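Local coordinates for leucine aminopeptidase (Fimbriiglobus ruber, PDB 7D1B), which probably converts N-terminal glutamine of peptides to pyroglutamate, as a zinc-binding glutaminyl cyclase of the M28 peptidase family, at residues I301-Y305 / K306-L310; F150-N154 / D155-G159; A243-G246 / Y247-R250; D132-P135 / A136-E140. One frame throughout, in Å; residues are numbered along the deposited sequence. Where two conformers were deposited one is given.

Contact 1 of 4, residues I301-Y305 / K306-L310; sequences IDFDY and KHWHL. With ZN (zinc ion), chain B.
The zinc-site loop that leaves strand 297-300 carries W308 into a T-shaped stack with F303. The edge of the phenylalanine points at the indole face: the centroid of its ring lies 5.1 Å from that of the W308 six-membered ring, with the planes at 74°. Contact is closest where F303 CE1 meets W308 CZ2 at 3.7 Å. The opposite face of the indole carries H309 ND1, offset toward the rim. With CG anti to the backbone N (chi1 -180°), the indole is carried out to where it lies between this aromatic edge and the metal-binding histidine. W308 NE1 donates to a water at 3.1 Å, and that water also binds the zinc ion, as does H309 NE2 at 2.0 Å; D155 and E188 complete the site. The backbone reaches this point through successive beta turns, type I at D302-Y305, type I at Y305-W308 and type II at H307-L310. An Asx turn starts the series, D304 N donating to D302 OD1 at 3.0 Å, whereas the bond from W308 N to Y305 O is weak at 3.3 Å. Within the second turn the edge of H307 faces the Y305 ring in an offset edge-to-face pair, planes at 68°, and H307 CB touches Y305 OH at 3.6 Å. The polar ends of this pair are held further along the chain, Y305 OH by D313 and H307 ND1 by S312.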
loop_
_atom_site.group_PDB
_atom_site.type_symbol
_atom_site.label_atom_id
_atom_site.label_comp_id
_atom_site.label_asym_id
_atom_site.label_seq_id
_atom_site.Cartn_x
_atom_site.Cartn_y
_atom_site.Cartn_z
ATOM N N ILE A 301 -2.559 8.884 1.518
ATOM C CA ILE A 301 -1.254 9.418 1.153
ATOM C C ILE A 301 -1.134 10.834 1.688
ATOM O O ILE A 301 -2.105 11.595 1.703
ATOM C CB ILE A 301 -1.080 9.384 -0.391
ATOM C CG1 ILE A 301 0.288 9.929 -0.837
ATOM C CG2 ILE A 301 -2.226 10.122 -1.110
ATOM C CD1 ILE A 301 0.625 9.607 -2.289
ATOM N N ASP A 302 0.088 11.213 2.074
ATOM C CA ASP A 302 0.452 12.616 2.240
ATOM C C ASP A 302 1.581 12.873 1.248
ATOM O O ASP A 302 2.749 12.576 1.525
ATOM C CB ASP A 302 0.889 12.930 3.665
ATOM C CG ASP A 302 1.357 14.358 3.835
ATOM O OD1 ASP A 302 1.313 15.146 2.852
ATOM O OD2 ASP A 302 1.754 14.684 4.989
ATOM N N PHE A 303 1.230 13.441 0.090
ATOM C CA PHE A 303 2.226 13.581 -0.956
ATOM C C PHE A 303 3.218 14.690 -0.654
ATOM O O PHE A 303 4.177 14.850 -1.408
ATOM C CB PHE A 303 1.510 13.786 -2.302
ATOM C CG PHE A 303 2.366 13.518 -3.533
ATOM C CD1 PHE A 303 3.389 12.562 -3.554
ATOM C CD2 PHE A 303 2.128 14.246 -4.687
ATOM C CE1 PHE A 303 4.140 12.340 -4.714
ATOM C CE2 PHE A 303 2.881 14.025 -5.841
ATOM C CZ PHE A 303 3.878 13.073 -5.850
ATOM N N ASP A 304 3.022 15.445 0.430
ATOM C CA ASP A 304 4.004 16.429 0.862
ATOM C C ASP A 304 5.041 15.868 1.828
ATOM O O ASP A 304 5.854 16.632 2.360
ATOM C CB ASP A 304 3.304 17.659 1.441
ATOM C CG ASP A 304 2.499 18.403 0.404
ATOM O OD1 ASP A 304 2.967 18.508 -0.755
ATOM O OD2 ASP A 304 1.388 18.864 0.740
ATOM N N TYR A 305 5.072 14.553 2.032
ATOM C CA TYR A 305 6.100 13.939 2.860
ATOM C C TYR A 305 7.465 14.527 2.525
ATOM O O TYR A 305 7.909 14.495 1.372
ATOM C CB TYR A 305 6.118 12.446 2.578
ATOM C CG TYR A 305 7.209 11.673 3.280
ATOM C CD1 TYR A 305 7.467 11.851 4.641
ATOM C CD2 TYR A 305 7.972 10.737 2.584
ATOM C CE1 TYR A 305 8.452 11.103 5.287
ATOM C CE2 TYR A 305 8.950 9.992 3.218
ATOM C CZ TYR A 305 9.184 10.172 4.569
ATOM O OH TYR A 305 10.131 9.420 5.233
ATOM N N LYS A 306 8.146 15.043 3.547
ATOM C CA LYS A 306 9.328 15.851 3.292
ATOM C C LYS A 306 10.540 15.033 2.879
ATOM O O LYS A 306 11.480 15.604 2.326
ATOM C CB LYS A 306 9.678 16.745 4.484
ATOM C CG LYS A 306 10.150 16.024 5.698
ATOM C CD LYS A 306 10.454 17.000 6.827
ATOM C CE LYS A 306 9.185 17.690 7.305
ATOM N NZ LYS A 306 9.424 18.450 8.566
ATOM N N HIS A 307 10.563 13.728 3.139
ATOM C CA HIS A 307 11.705 12.896 2.784
ATOM C C HIS A 307 11.462 12.062 1.535
ATOM O O HIS A 307 12.203 11.104 1.273
ATOM C CB HIS A 307 12.156 12.066 3.981
ATOM C CG HIS A 307 12.498 12.918 5.145
ATOM N ND1 HIS A 307 13.684 13.618 5.220
ATOM C CD2 HIS A 307 11.766 13.282 6.225
ATOM C CE1 HIS A 307 13.687 14.333 6.329
ATOM N NE2 HIS A 307 12.537 14.147 6.952
ATOM N N TRP A 308 10.440 12.419 0.762
ATOM C CA TRP A 308 10.081 11.681 -0.445
ATOM C C TRP A 308 11.259 11.581 -1.410
ATOM O O TRP A 308 11.810 12.600 -1.847
ATOM C CB TRP A 308 8.935 12.424 -1.104
ATOM C CG TRP A 308 8.431 11.794 -2.369
ATOM C CD1 TRP A 308 7.885 10.550 -2.518
ATOM C CD2 TRP A 308 8.402 12.407 -3.663
ATOM N NE1 TRP A 308 7.512 10.361 -3.828
ATOM C CE2 TRP A 308 7.811 11.485 -4.550
ATOM C CE3 TRP A 308 8.807 13.655 -4.155
ATOM C CZ2 TRP A 308 7.633 11.763 -5.913
ATOM C CZ3 TRP A 308 8.635 13.928 -5.504
ATOM C CH2 TRP A 308 8.044 12.990 -6.361
ATOM N N HIS A 309 11.642 10.345 -1.725
ATOM C CA HIS A 309 12.724 10.066 -2.670
ATOM C C HIS A 309 14.042 10.726 -2.265
ATOM O O HIS A 309 14.870 11.061 -3.125
ATOM C CB HIS A 309 12.295 10.377 -4.107
ATOM C CG HIS A 309 11.180 9.488 -4.564
ATOM N ND1 HIS A 309 10.519 9.646 -5.764
ATOM C CD2 HIS A 309 10.621 8.402 -3.966
ATOM C CE1 HIS A 309 9.573 8.718 -5.857
ATOM N NE2 HIS A 309 9.635 7.933 -4.797
ATOM N N LEU A 310 14.259 10.873 -0.954
ATOM C CA LEU A 310 15.533 11.287 -0.380
ATOM C C LEU A 310 16.121 10.144 0.430
ATOM O O LEU A 310 15.394 9.288 0.951
ATOM C CB LEU A 310 15.391 12.522 0.527
ATOM C CG LEU A 310 14.877 13.775 -0.175
ATOM C CD1 LEU A 310 14.712 14.924 0.829
ATOM C CD2 LEU A 310 15.818 14.203 -1.301
HETATM ZN ZN ZN B . 8.331 6.475 -4.247
HETATM O O HOH W 1 6.500 7.513 -4.349
#

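Contact 2 of 4, residues F150-N154 / D155-G159; sequences FASAN and DGTAG. With ZN (zinc ion), chain B.
This is a local, buried contact at the start of helix 153-167, where S152 locks onto D155 and T157 by backbone and hydroxyl bonds. The carbonyl oxygen of S152 takes two donors from opposite faces of its plane: D155 N at 3.1 Å and T157 OG1 at 2.7 Å. In the reverse direction S152 OG donates to D155 O at 2.7 Å, and this bond lies in the carbonyl plane on a lone pair. The serine hydroxyl can reach that oxygen because OG is anti to its own backbone N (chi1 -162°). D155 is thus tied to S152 through both its N and its O, which fixes the peptide framework from which its side chain projects. That side chain binds the zinc ion through OD2 at 2.0 Å, while OD1 is hydrogen-bonded to H130 NE2. The helix is irregular here, with a wider pi-type turn at 155-157 and a positive phi of 82° at G156. Beyond it A158 CB packs against A153 O at 3.4 Å. T157 OG1 is doubly engaged, since it also has a bond to R67 NH1. N154 OD1 is hydrogen-bonded to A236 N and ND2 to H237 ND1. On the flank formed by A153 and T157 the first turn rests against helix 51-63, touching V58, L61 and C62, while D155 lies by H130 at the end of strand 123-130 and by D233 just after strand 225-232.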
loop_
_atom_site.group_PDB
_atom_site.type_symbol
_atom_site.label_atom_id
_atom_site.label_comp_id
_atom_site.label_asym_id
_atom_site.label_seq_id
_atom_site.Cartn_x
_atom_site.Cartn_y
_atom_site.Cartn_z
ATOM N N PHE A 150 18.767 3.265 -1.249
ATOM C CA PHE A 150 17.583 4.034 -0.879
ATOM C C PHE A 150 16.638 3.122 -0.090
ATOM O O PHE A 150 16.097 2.150 -0.641
ATOM C CB PHE A 150 16.925 4.598 -2.141
ATOM C CG PHE A 150 15.587 5.246 -1.897
ATOM C CD1 PHE A 150 15.427 6.257 -0.948
ATOM C CD2 PHE A 150 14.482 4.841 -2.620
ATOM C CE1 PHE A 150 14.171 6.846 -0.728
ATOM C CE2 PHE A 150 13.229 5.435 -2.415
ATOM C CZ PHE A 150 13.074 6.431 -1.451
ATOM N N ALA A 151 16.432 3.438 1.199
ATOM C CA ALA A 151 15.677 2.563 2.091
ATOM C C ALA A 151 14.174 2.678 1.904
ATOM O O ALA A 151 13.448 1.732 2.233
ATOM C CB ALA A 151 16.004 2.902 3.546
ATOM N N SER A 152 13.679 3.820 1.440
ATOM C CA SER A 152 12.260 3.935 1.089
ATOM C C SER A 152 11.332 3.582 2.264
ATOM O O SER A 152 10.318 2.926 2.076
ATOM C CB SER A 152 11.959 3.051 -0.130
ATOM O OG SER A 152 10.755 3.404 -0.762
ATOM N N ALA A 153 11.664 4.024 3.484
ATOM C CA ALA A 153 10.940 3.527 4.660
ATOM C C ALA A 153 9.449 3.859 4.620
ATOM O O ALA A 153 8.620 3.019 4.982
ATOM C CB ALA A 153 11.541 4.092 5.936
ATOM N N ASN A 154 9.093 5.079 4.230
ATOM C CA ASN A 154 7.702 5.519 4.218
ATOM C C ASN A 154 7.034 5.300 2.865
ATOM O O ASN A 154 5.942 5.814 2.634
ATOM C CB ASN A 154 7.639 7.000 4.596
ATOM C CG ASN A 154 6.240 7.465 4.994
ATOM O OD1 ASN A 154 5.448 6.712 5.583
ATOM N ND2 ASN A 154 5.937 8.723 4.692
ATOM N N ASP A 155 7.669 4.564 1.965
ATOM C CA ASP A 155 7.271 4.538 0.564
ATOM C C ASP A 155 7.231 3.069 0.163
ATOM O O ASP A 155 8.257 2.463 -0.172
ATOM C CB ASP A 155 8.286 5.380 -0.193
ATOM C CG ASP A 155 7.966 5.547 -1.661
ATOM O OD1 ASP A 155 7.076 4.857 -2.202
ATOM O OD2 ASP A 155 8.657 6.393 -2.314
ATOM N N GLY A 156 6.044 2.475 0.252
ATOM C CA GLY A 156 5.864 1.039 0.104
ATOM C C GLY A 156 6.162 0.278 1.379
ATOM O O GLY A 156 5.302 -0.441 1.894
ATOM N N THR A 157 7.367 0.466 1.925
ATOM C CA THR A 157 7.820 -0.344 3.049
ATOM C C THR A 157 6.838 -0.238 4.205
ATOM O O THR A 157 6.469 -1.247 4.812
ATOM C CB THR A 157 9.211 0.105 3.496
ATOM O OG1 THR A 157 10.057 0.238 2.349
ATOM C CG2 THR A 157 9.801 -0.918 4.437
ATOM N N ALA A 158 6.429 0.988 4.550
ATOM C CA ALA A 158 5.562 1.153 5.714
ATOM C C ALA A 158 4.206 0.496 5.510
ATOM O O ALA A 158 3.604 0.034 6.486
ATOM C CB ALA A 158 5.402 2.629 6.063
ATOM N N GLY A 159 3.701 0.449 4.273
ATOM C CA GLY A 159 2.458 -0.258 4.023
ATOM C C GLY A 159 2.611 -1.750 4.247
ATOM O O GLY A 159 1.758 -2.390 4.866
HETATM ZN ZN ZN B . 8.331 6.475 -4.247
HETATM O O HOH W 1 6.500 7.513 -4.349
#

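Contact 3 of 4, residues A243-G246 / Y247-R250; sequences AMEG and YSLR
E245 is the N-cap of helix 246-251 and forms the tightly bonded side of this contact, where strand 242-244 runs into the helix. Its carboxylate accepts from two backbone N-H groups of the helix's first turn: Y247 N meets OE2 at 2.9 Å and S248 N meets OE1 at 2.8 Å, each from above the carboxylate plane. S248 OG adds a third bond, reaching the anti lone pair of OE1 at 2.7 Å. The glutamate gets there by curling back: CG lies between the backbone N and the carbonyl carbon (chi1 70°) and the chain bends again at chi2 (76°), bringing the acid over the helix end. OE1 is also hydrogen-bonded to H287 NE2, and OE2 to V283 N. Regular helical bonds follow, L249 N to E245 O at 3.0 Å and R250 N to G246 O at 2.9 Å. With an alanine in place of E245, the Y247 and S248 N-H groups would probably lose their acceptors and H287 its partner, while the S248 hydroxyl would keep its bond with D299 N alone. M244 and L249 meet by apolar contact, M244 CB 3.9 Å from L249 CD1, and M244 rests on V256 and W260 of helix 253-266. The solvent side belongs to R250: G246 O lies 3.4 Å above its guanidinium plane, over the centre, and a salt bridge joins it to D282. A buried acid so surrounded by donors at a helix N-terminus is likely to be stabilised as the carboxylate, the helix dipole adding to its hydrogen bonds.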
loop_
_atom_site.group_PDB
_atom_site.type_symbol
_atom_site.label_atom_id
_atom_site.label_comp_id
_atom_site.label_asym_id
_atom_site.label_seq_id
_atom_site.Cartn_x
_atom_site.Cartn_y
_atom_site.Cartn_z
ATOM N N ALA A 243 -4.792 13.906 3.072
ATOM C CA ALA A 243 -5.819 14.702 2.426
ATOM C C ALA A 243 -6.417 13.943 1.246
ATOM O O ALA A 243 -6.052 12.805 0.951
ATOM C CB ALA A 243 -5.257 16.078 2.034
ATOM N N MET A 244 -7.362 14.583 0.570
ATOM C CA MET A 244 -8.163 13.928 -0.453
ATOM C C MET A 244 -7.625 14.289 -1.834
ATOM O O MET A 244 -7.632 15.457 -2.229
ATOM C CB MET A 244 -9.611 14.370 -0.299
ATOM C CG MET A 244 -10.176 13.961 1.046
ATOM S SD MET A 244 -11.796 14.688 1.309
ATOM C CE MET A 244 -12.366 13.718 2.708
ATOM N N GLU A 245 -7.145 13.296 -2.570
ATOM C CA GLU A 245 -6.685 13.620 -3.921
ATOM C C GLU A 245 -7.700 13.197 -4.957
ATOM O O GLU A 245 -8.618 12.424 -4.680
ATOM C CB GLU A 245 -5.256 13.207 -4.298
ATOM C CG GLU A 245 -4.978 11.709 -4.458
ATOM C CD GLU A 245 -5.515 11.094 -5.757
ATOM O OE1 GLU A 245 -6.170 10.042 -5.660
ATOM O OE2 GLU A 245 -5.321 11.667 -6.857
ATOM N N GLY A 246 -7.548 13.781 -6.144
ATOM C CA GLY A 246 -8.645 13.815 -7.083
ATOM C C GLY A 246 -9.030 12.467 -7.650
ATOM O O GLY A 246 -10.214 12.207 -7.871
ATOM N N TYR A 247 -8.052 11.605 -7.962
ATOM C CA TYR A 247 -8.462 10.330 -8.544
ATOM C C TYR A 247 -9.273 9.515 -7.546
ATOM O O TYR A 247 -10.241 8.843 -7.923
ATOM C CB TYR A 247 -7.257 9.549 -9.050
ATOM C CG TYR A 247 -6.603 10.192 -10.239
ATOM C CD1 TYR A 247 -7.218 10.188 -11.483
ATOM C CD2 TYR A 247 -5.362 10.790 -10.122
ATOM C CE1 TYR A 247 -6.602 10.773 -12.593
ATOM C CE2 TYR A 247 -4.735 11.374 -11.216
ATOM C CZ TYR A 247 -5.369 11.372 -12.441
ATOM O OH TYR A 247 -4.757 11.955 -13.527
ATOM N N SER A 248 -8.898 9.589 -6.265
ATOM C CA SER A 248 -9.629 8.905 -5.200
ATOM C C SER A 248 -11.025 9.482 -5.044
ATOM O O SER A 248 -12.009 8.741 -4.935
ATOM C CB SER A 248 -8.877 9.096 -3.889
ATOM O OG SER A 248 -7.588 8.507 -3.945
ATOM N N LEU A 249 -11.127 10.815 -5.025
ATOM C CA LEU A 249 -12.434 11.454 -4.906
ATOM C C LEU A 249 -13.341 11.080 -6.070
ATOM O O LEU A 249 -14.527 10.784 -5.877
ATOM C CB LEU A 249 -12.284 12.974 -4.854
ATOM C CG LEU A 249 -11.778 13.535 -3.538
ATOM C CD1 LEU A 249 -11.337 14.975 -3.722
ATOM C CD2 LEU A 249 -12.816 13.396 -2.433
ATOM N N ARG A 250 -12.810 11.099 -7.292
ATOM C CA ARG A 250 -13.653 10.835 -8.451
ATOM C C ARG A 250 -14.011 9.363 -8.552
ATOM O O ARG A 250 -15.126 9.014 -8.955
ATOM C CB ARG A 250 -12.965 11.331 -9.720
ATOM C CG ARG A 250 -12.902 12.858 -9.769
ATOM C CD ARG A 250 -12.360 13.380 -11.092
ATOM N NE ARG A 250 -10.984 12.946 -11.342
ATOM C CZ ARG A 250 -9.898 13.611 -10.945
ATOM N NH1 ARG A 250 -10.011 14.761 -10.281
ATOM N NH2 ARG A 250 -8.695 13.126 -11.219
#

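Contact 4 of 4, residues D132-P135 / A136-E140; sequences DTRP and AAHQE
The R134 guanidinium and the H138 ring stand almost perpendicular, with planes at 88°, and meet edge to edge at H138 ND1. The arginine carries A136 O beside ND1 along its in-plane edge; the imidazole has A136 CB over one face, 3.6 Å above it and offset toward the rim. R134 grips ND1 side-on with two nitrogens. NE is the better placed donor, 2.9 Å away with an N-H...acceptor angle of 155° and close to the ring plane, whereas NH1 reaches ND1 at 3.3 Å from well outside that plane. The arginine chain runs extended from CG to NE, starting anti to the backbone N (chi1 -163°), and R134 CD passes A136 O at 3.3 Å on the way. The loop between strand 123-130 and helix 153-167 supplies the matching bend: A137 is the centre of an inverse gamma turn and also begins a type I beta turn, closed by E140 N to A137 O at 3.0 Å, bringing H138 back beside R134. W146 packs edge-to-face with the histidine. At its far end R134 NH2 forms a salt bridge with E188 OE1 and a bond with Y204 OH, so the arginine is a second-shell partner of a zinc ligand. A leucine in its place is likely to leave E188 OE1 without its charged mate and H138 ND1 without its donors, leaving the imidazole freer to turn.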
loop_
_atom_site.group_PDB
_atom_site.type_symbol
_atom_site.label_atom_id
_atom_site.label_comp_id
_atom_site.label_asym_id
_atom_site.label_seq_id
_atom_site.Cartn_x
_atom_site.Cartn_y
_atom_site.Cartn_z
ATOM N N ASP A 132 8.166 -2.920 -4.005
ATOM C CA ASP A 132 9.474 -2.669 -4.597
ATOM C C ASP A 132 9.996 -1.332 -4.091
ATOM O O ASP A 132 9.228 -0.450 -3.715
ATOM C CB ASP A 132 9.389 -2.676 -6.123
ATOM C CG ASP A 132 8.557 -1.522 -6.668
ATOM O OD1 ASP A 132 7.397 -1.323 -6.211
ATOM O OD2 ASP A 132 9.046 -0.824 -7.586
ATOM N N THR A 133 11.310 -1.171 -4.071
ATOM C CA THR A 133 11.888 0.116 -3.709
ATOM C C THR A 133 12.518 0.752 -4.936
ATOM O O THR A 133 13.104 0.068 -5.787
ATOM C CB THR A 133 12.870 0.028 -2.534
ATOM O OG1 THR A 133 13.978 -0.831 -2.856
ATOM C CG2 THR A 133 12.167 -0.490 -1.276
ATOM N N ARG A 134 12.400 2.065 -5.025
ATOM C CA ARG A 134 12.924 2.790 -6.171
ATOM C C ARG A 134 14.440 2.608 -6.244
ATOM O O ARG A 134 15.116 2.614 -5.212
ATOM C CB ARG A 134 12.608 4.268 -5.997
ATOM C CG ARG A 134 12.712 5.076 -7.266
ATOM C CD ARG A 134 12.349 6.535 -6.991
ATOM N NE ARG A 134 12.495 7.344 -8.186
ATOM C CZ ARG A 134 11.522 7.676 -9.028
ATOM N NH1 ARG A 134 11.821 8.388 -10.115
ATOM N NH2 ARG A 134 10.270 7.281 -8.821
ATOM N N PRO A 135 15.013 2.460 -7.441
ATOM C CA PRO A 135 16.458 2.187 -7.509
ATOM C C PRO A 135 17.320 3.290 -6.934
ATOM O O PRO A 135 18.424 3.000 -6.458
ATOM C CB PRO A 135 16.709 1.958 -9.008
ATOM C CG PRO A 135 15.384 1.385 -9.493
ATOM C CD PRO A 135 14.346 2.196 -8.730
ATOM N N ALA A 136 16.863 4.539 -6.963
ATOM C CA ALA A 136 17.666 5.646 -6.475
ATOM C C ALA A 136 16.758 6.684 -5.840
ATOM O O ALA A 136 15.579 6.805 -6.198
ATOM C CB ALA A 136 18.475 6.309 -7.603
ATOM N N ALA A 137 17.338 7.450 -4.914
ATOM C CA ALA A 137 16.652 8.566 -4.260
ATOM C C ALA A 137 16.730 9.765 -5.207
ATOM O O ALA A 137 17.547 10.675 -5.056
ATOM C CB ALA A 137 17.303 8.865 -2.917
ATOM N N HIS A 138 15.859 9.756 -6.218
ATOM C CA HIS A 138 16.000 10.695 -7.328
ATOM C C HIS A 138 15.682 12.143 -6.972
ATOM O O HIS A 138 15.941 13.023 -7.805
ATOM C CB HIS A 138 15.144 10.274 -8.518
ATOM C CG HIS A 138 15.702 9.123 -9.287
ATOM N ND1 HIS A 138 14.986 7.966 -9.504
ATOM C CD2 HIS A 138 16.892 8.962 -9.913
ATOM C CE1 HIS A 138 15.711 7.142 -10.244
ATOM N NE2 HIS A 138 16.876 7.718 -10.496
ATOM N N GLN A 139 15.128 12.430 -5.784
ATOM C CA GLN A 139 14.973 13.828 -5.394
ATOM C C GLN A 139 16.250 14.423 -4.817
ATOM O O GLN A 139 16.308 15.643 -4.615
ATOM C CB GLN A 139 13.794 14.023 -4.438
ATOM C CG GLN A 139 12.455 13.848 -5.127
ATOM C CD GLN A 139 12.162 14.935 -6.131
ATOM O OE1 GLN A 139 12.235 16.113 -5.815
ATOM N NE2 GLN A 139 11.823 14.540 -7.355
ATOM N N GLU A 140 17.276 13.607 -4.577
ATOM C CA GLU A 140 18.565 14.154 -4.172
ATOM C C GLU A 140 19.129 14.997 -5.310
ATOM O O GLU A 140 19.172 14.550 -6.461
ATOM C CB GLU A 140 19.530 13.009 -3.857
ATOM C CG GLU A 140 19.157 12.172 -2.641
ATOM C CD GLU A 140 19.430 12.856 -1.314
ATOM O OE1 GLU A 140 20.115 13.898 -1.291
ATOM O OE2 GLU A 140 18.947 12.333 -0.289
#

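In the fold
Contacts 4, 2, 3 and 1 follow one another along the chain, all within the M28 peptidase region. Three gather around the zinc ion: the centres of contacts 2 and 4 are about 10 Å apart, those of 1 and 2 about 11 Å and those of 1 and 4 about 12 Å. Contact 4 follows strand 123-130, contact 2 begins helix 153-167, and contact 1 follows edge strand 297-300. F150 packs on both R134 and H309, linking all three. Contact 3 lies away from the site, its centre about 17 Å from that of contact 1 and about 22 Å from that of contact 2. The zinc site is thus assembled from parts distant in sequence: D155, H309, and R134 behind E188.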